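Long-range contacts in actin-binding protein (Saccharomyces cerevisiae, PDB 1JO8), which binds actin filaments, recruits and activates the ARP2/3 complex, and through its C-terminal SH3 domain, the part in this chain, engages partners such as ARK1, PRK1 and SRV2: residues P1-A5 / I26-F30; V20-I26 / G38-K42. All blocks are in the same frame, centred on the assembly; numbering follows the deposited sequence. Where two conformers were deposited one is given.

Contact 1 (P1-A5 / I26-F30)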
loop_
_atom_site.group_PDB
_atom_site.type_symbol
_atom_site.label_atom_id
_atom_site.label_comp_id
_atom_site.label_asym_id
_atom_site.label_seq_id
_atom_site.Cartn_x
_atom_site.Cartn_y
_atom_site.Cartn_z
ATOM N N PRO A 1 -7.539 -2.562 -8.427
ATOM C CA PRO A 1 -6.935 -3.867 -8.106
ATOM C C PRO A 1 -6.419 -3.852 -6.682
ATOM O O PRO A 1 -6.433 -2.829 -5.995
ATOM C CB PRO A 1 -5.773 -3.946 -9.112
ATOM C CG PRO A 1 -5.297 -2.562 -9.217
ATOM C CD PRO A 1 -6.537 -1.706 -9.087
ATOM N N TRP A 2 -6.023 -5.014 -6.209
ATOM C CA TRP A 2 -5.304 -5.171 -4.954
ATOM C C TRP A 2 -3.889 -5.685 -5.230
ATOM O O TRP A 2 -3.573 -6.147 -6.315
ATOM C CB TRP A 2 -6.059 -6.088 -3.991
ATOM C CG TRP A 2 -6.323 -7.498 -4.477
ATOM C CD1 TRP A 2 -7.429 -7.937 -5.139
ATOM C CD2 TRP A 2 -5.497 -8.643 -4.284
ATOM N NE1 TRP A 2 -7.329 -9.281 -5.375
ATOM C CE2 TRP A 2 -6.163 -9.746 -4.849
ATOM C CE3 TRP A 2 -4.276 -8.861 -3.653
ATOM C CZ2 TRP A 2 -5.621 -11.033 -4.846
ATOM C CZ3 TRP A 2 -3.759 -10.137 -3.643
ATOM C CH2 TRP A 2 -4.431 -11.201 -4.238
ATOM N N ALA A 3 -3.047 -5.583 -4.220
ATOM C CA ALA A 3 -1.657 -5.956 -4.327
ATOM C C ALA A 3 -1.150 -6.585 -3.045
ATOM O O ALA A 3 -1.762 -6.457 -1.982
ATOM C CB ALA A 3 -0.828 -4.708 -4.638
ATOM N N THR A 4 -0.011 -7.248 -3.151
ATOM C CA THR A 4 0.667 -7.867 -2.019
ATOM C C THR A 4 1.970 -7.114 -1.777
ATOM O O THR A 4 2.720 -6.843 -2.713
ATOM C CB THR A 4 0.981 -9.344 -2.311
ATOM O OG1 THR A 4 -0.243 -10.018 -2.630
ATOM C CG2 THR A 4 1.554 -10.026 -1.091
ATOM N N ALA A 5 2.210 -6.728 -0.535
ATOM C CA ALA A 5 3.448 -6.051 -0.194
ATOM C C ALA A 5 4.630 -6.979 -0.382
ATOM O O ALA A 5 4.653 -8.117 0.100
ATOM C CB ALA A 5 3.391 -5.594 1.256
ATOM N N ILE A 26 -5.616 -3.041 -0.777
ATOM C CA ILE A 26 -6.778 -3.173 -1.637
ATOM C C ILE A 26 -7.283 -1.822 -2.125
ATOM O O ILE A 26 -6.905 -0.759 -1.610
ATOM C CB ILE A 26 -7.910 -3.970 -0.926
ATOM C CG1 ILE A 26 -8.577 -3.145 0.161
ATOM C CG2 ILE A 26 -7.368 -5.279 -0.356
ATOM C CD1 ILE A 26 -9.833 -3.829 0.718
ATOM N N ASN A 27 -8.143 -1.852 -3.131
ATOM C CA ASN A 27 -8.743 -0.645 -3.702
ATOM C C ASN A 27 -7.682 0.381 -4.046
ATOM O O ASN A 27 -7.783 1.566 -3.714
ATOM C CB ASN A 27 -9.787 -0.040 -2.780
ATOM C CG ASN A 27 -10.772 0.920 -3.518
ATOM O OD1 ASN A 27 -10.911 0.884 -4.750
ATOM N ND2 ASN A 27 -11.279 1.905 -2.783
ATOM N N ILE A 28 -6.679 -0.065 -4.777
ATOM C CA ILE A 28 -5.598 0.822 -5.152
ATOM C C ILE A 28 -6.067 1.846 -6.172
ATOM O O ILE A 28 -6.783 1.528 -7.119
ATOM C CB ILE A 28 -4.422 0.011 -5.681
ATOM C CG1 ILE A 28 -3.831 -0.769 -4.510
ATOM C CG2 ILE A 28 -3.360 0.893 -6.347
ATOM C CD1 ILE A 28 -2.875 -1.858 -4.882
ATOM N N GLU A 29 -5.658 3.083 -5.935
ATOM C CA GLU A 29 -5.959 4.210 -6.789
ATOM C C GLU A 29 -4.634 4.793 -7.241
ATOM O O GLU A 29 -3.771 5.121 -6.426
ATOM C CB GLU A 29 -6.849 5.215 -6.041
ATOM C CG GLU A 29 -8.220 4.570 -5.792
ATOM C CD GLU A 29 -9.291 5.425 -5.111
ATOM O OE1 GLU A 29 -8.912 6.204 -4.223
ATOM O OE2 GLU A 29 -10.503 5.252 -5.356
ATOM N N PHE A 30 -4.459 4.886 -8.556
ATOM C CA PHE A 30 -3.186 5.259 -9.153
ATOM C C PHE A 30 -3.092 6.776 -9.219
ATOM O O PHE A 30 -3.065 7.373 -10.292
ATOM C CB PHE A 30 -3.066 4.607 -10.532
ATOM C CG PHE A 30 -3.027 3.098 -10.465
ATOM C CD1 PHE A 30 -1.856 2.422 -10.209
ATOM C CD2 PHE A 30 -4.175 2.373 -10.618
ATOM C CE1 PHE A 30 -1.839 1.048 -10.146
ATOM C CE2 PHE A 30 -4.162 0.971 -10.551
ATOM C CZ PHE A 30 -2.985 0.327 -10.305
#
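A3 and I28 make the tight part of this contact: CD1 of I28 comes end-on against the flank of the A3 methyl, 3.5 Å from its CB, in the buried interior. I28 gets there because its CG1 branch lies anti to the carbonyl carbon (chi1 -69°) and runs on extended, while the CG2 branch turns to the ring of F30, above one face near the rim. The same residue supplies the sole hydrogen bond between the segments, I28 N to P1 O at 3.0 Å and nearly straight at 169°, the donor lying almost in line with the carbonyl. Beyond it packing thins toward solvent. The ring of P1 sets its CG against the edge of the F30 ring, 3.9 Å from CZ, both residues being exposed. At the other end W2 CB rests 3.9 Å from I26 CG2, but the indole turns away from I26-F30 and meets K24 in a cation-pi contact. The chain turns a corner at N27, so the strand parts before and after it belong to different sheets or faces. V54 and L56 also pack on A3. An N-terminal strand laid against a sharply bent second strand is characteristic of the SH3 beta-barrel.

Contact 2 (V20-I26 / G38-K42)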
loop_
_atom_site.group_PDB
_atom_site.type_symbol
_atom_site.label_atom_id
_atom_site.label_comp_id
_atom_site.label_asym_id
_atom_site.label_seq_id
_atom_site.Cartn_x
_atom_site.Cartn_y
_atom_site.Cartn_z
ATOM N N VAL A 20 3.581 -4.615 6.371
ATOM C CA VAL A 20 4.694 -5.550 6.323
ATOM C C VAL A 20 4.567 -6.440 5.101
ATOM O O VAL A 20 3.491 -6.568 4.524
ATOM C CB VAL A 20 4.801 -6.408 7.607
ATOM C CG1 VAL A 20 5.188 -5.526 8.787
ATOM C CG2 VAL A 20 3.514 -7.151 7.877
ATOM N N GLU A 21 5.677 -7.052 4.713
ATOM C CA GLU A 21 5.728 -7.985 3.616
ATOM C C GLU A 21 4.563 -8.961 3.751
ATOM O O GLU A 21 4.277 -9.475 4.838
ATOM C CB GLU A 21 7.059 -8.761 3.662
ATOM C CG GLU A 21 7.308 -9.576 2.384
ATOM C CD GLU A 21 8.536 -10.470 2.428
ATOM O OE1 GLU A 21 9.297 -10.366 3.402
ATOM O OE2 GLU A 21 8.739 -11.269 1.484
ATOM N N ASN A 22 3.916 -9.233 2.630
ATOM C CA ASN A 22 2.779 -10.132 2.522
ATOM C C ASN A 22 1.437 -9.580 2.923
ATOM O O ASN A 22 0.433 -10.197 2.625
ATOM C CB ASN A 22 3.040 -11.481 3.141
ATOM C CG ASN A 22 4.105 -12.227 2.396
ATOM O OD1 ASN A 22 4.187 -12.151 1.158
ATOM N ND2 ASN A 22 4.971 -12.906 3.136
ATOM N N ASP A 23 1.393 -8.396 3.504
ATOM C CA ASP A 23 0.102 -7.754 3.718
ATOM C C ASP A 23 -0.498 -7.385 2.369
ATOM O O ASP A 23 0.219 -7.051 1.436
ATOM C CB ASP A 23 0.250 -6.462 4.524
ATOM C CG ASP A 23 0.516 -6.669 5.972
ATOM O OD1 ASP A 23 0.366 -7.810 6.483
ATOM O OD2 ASP A 23 0.863 -5.660 6.654
ATOM N N LYS A 24 -1.813 -7.425 2.271
ATOM C CA LYS A 24 -2.521 -7.014 1.076
ATOM C C LYS A 24 -3.015 -5.572 1.180
ATOM O O LYS A 24 -3.426 -5.119 2.247
ATOM C CB LYS A 24 -3.696 -7.945 0.815
ATOM C CG LYS A 24 -3.259 -9.335 0.410
ATOM C CD LYS A 24 -4.499 -10.202 0.149
ATOM C CE LYS A 24 -4.133 -11.605 -0.331
ATOM N NZ LYS A 24 -5.366 -12.451 -0.541
ATOM N N ILE A 25 -2.897 -4.846 0.081
ATOM C CA ILE A 25 -3.350 -3.465 -0.023
ATOM C C ILE A 25 -4.426 -3.516 -1.100
ATOM O O ILE A 25 -4.177 -3.980 -2.212
ATOM C CB ILE A 25 -2.216 -2.528 -0.443
ATOM C CG1 ILE A 25 -1.142 -2.451 0.620
ATOM C CG2 ILE A 25 -2.800 -1.130 -0.648
ATOM C CD1 ILE A 25 -0.049 -3.517 0.608
ATOM N N ILE A 26 -5.616 -3.041 -0.777
ATOM C CA ILE A 26 -6.778 -3.173 -1.637
ATOM C C ILE A 26 -7.283 -1.822 -2.125
ATOM O O ILE A 26 -6.905 -0.759 -1.610
ATOM C CB ILE A 26 -7.910 -3.970 -0.926
ATOM C CG1 ILE A 26 -8.577 -3.145 0.161
ATOM C CG2 ILE A 26 -7.368 -5.279 -0.356
ATOM C CD1 ILE A 26 -9.833 -3.829 0.718
ATOM N N GLY A 38 -4.137 3.405 -1.173
ATOM C CA GLY A 38 -4.815 2.144 -0.992
ATOM C C GLY A 38 -5.291 1.963 0.431
ATOM O O GLY A 38 -5.095 2.835 1.281
ATOM N N GLU A 39 -5.893 0.812 0.666
ATOM C CA GLU A 39 -6.476 0.455 1.942
ATOM C C GLU A 39 -5.893 -0.870 2.407
ATOM O O GLU A 39 -5.816 -1.825 1.641
ATOM C CB GLU A 39 -7.981 0.328 1.776
ATOM C CG GLU A 39 -8.699 -0.229 2.991
ATOM C CD GLU A 39 -10.185 -0.481 2.775
ATOM O OE1 GLU A 39 -10.729 0.058 1.785
ATOM O OE2 GLU A 39 -10.803 -1.165 3.636
ATOM N N LEU A 40 -5.479 -0.976 3.655
ATOM C CA LEU A 40 -5.009 -2.276 4.106
ATOM C C LEU A 40 -6.138 -3.269 4.269
ATOM O O LEU A 40 -7.132 -2.988 4.946
ATOM C CB LEU A 40 -4.263 -2.191 5.419
ATOM C CG LEU A 40 -2.986 -1.366 5.427
ATOM C CD1 LEU A 40 -2.261 -1.511 6.767
ATOM C CD2 LEU A 40 -2.080 -1.695 4.293
ATOM N N GLU A 41 -5.957 -4.465 3.729
ATOM C CA GLU A 41 -6.911 -5.523 3.977
ATOM C C GLU A 41 -7.046 -5.785 5.480
ATOM O O GLU A 41 -8.138 -6.082 5.987
ATOM C CB GLU A 41 -6.422 -6.813 3.292
ATOM C CG GLU A 41 -7.311 -8.009 3.566
ATOM C CD GLU A 41 -6.660 -9.388 3.359
ATOM O OE1 GLU A 41 -5.418 -9.512 3.351
ATOM O OE2 GLU A 41 -7.422 -10.362 3.154
ATOM N N LYS A 42 -5.943 -5.726 6.209
ATOM C CA LYS A 42 -6.006 -6.219 7.586
ATOM C C LYS A 42 -6.715 -5.327 8.570
ATOM O O LYS A 42 -7.160 -5.803 9.620
ATOM C CB LYS A 42 -4.612 -6.582 8.096
ATOM C CG LYS A 42 -3.733 -5.400 8.369
ATOM C CD LYS A 42 -2.280 -5.855 8.610
ATOM C CE LYS A 42 -1.375 -4.725 8.991
ATOM N NZ LYS A 42 -0.007 -5.247 9.229
HETATM O O HOH W 1 0.442 -8.329 9.255
HETATM O O HOH W 2 -3.246 -5.749 5.027
HETATM O O HOH W 3 -3.302 -8.529 4.596
HETATM O O HOH W 4 -6.666 -12.735 1.836
#
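Strands 24-26 and 38-40 run antiparallel, strongly twisted (134° between their directions), and I26 and E39 form a hydrogen-bonded pair through I26 N to E39 O (2.7 Å) and E39 N to I26 O (2.9 Å). I25 and L40 follow as the non-hydrogen-bonded pair, pointing alike into the core with I25 CG1 3.9 Å from L40 CD2. G38 CA lies 3.9 Å from I25 CG2. On the other face I26 CD1 lies 3.9 Å from E39 CD. Where strand 38-40 has ended, E41 still follows K24: E41 N donates to K24 O (3.0 Å), and the two side chains run alongside each other. K42 CG sits between its backbone N and carbonyl carbon (chi1 72°) and the chain runs extended, taking NZ to D23 OD2 in a 2.7 Å salt bridge on the syn side, tilted about 30° out of the carboxylate plane, while V20 N reaches the same oxygen from the opposite face at 2.9 Å. With an alanine for D23 both carboxylate oxygens go, which is likely to leave the K42 ammonium without its mate and V20 N without that acceptor. Strand 3-5 flanks this hairpin beside I25, and strand 46-50 borders it at G38.

In the fold
Contacts 1 and 2 lie about 8 Å apart, centre to centre, on opposite edges of strand 24-29, which both use and in which they share I26. Strand 3-5 adjoins it on one side and strand 35-40 on the other, all in one antiparallel sheet that continues to 54-56 and 46-50. Along the chain the segments alternate: 1-5, 20-26, 26-30, then 38-42. Probable hydrogen bonds from A3 N to I25 O and from A5 N to D23 O, each 2.8 Å, tie the two together directly. Contact 1 thus lays the N-terminal residues against the middle strand, whereas contact 2 pairs the hairpin strands 24-29 and 35-40 away from their joining loop, making strand 24-29 central to this compact SH3 domain.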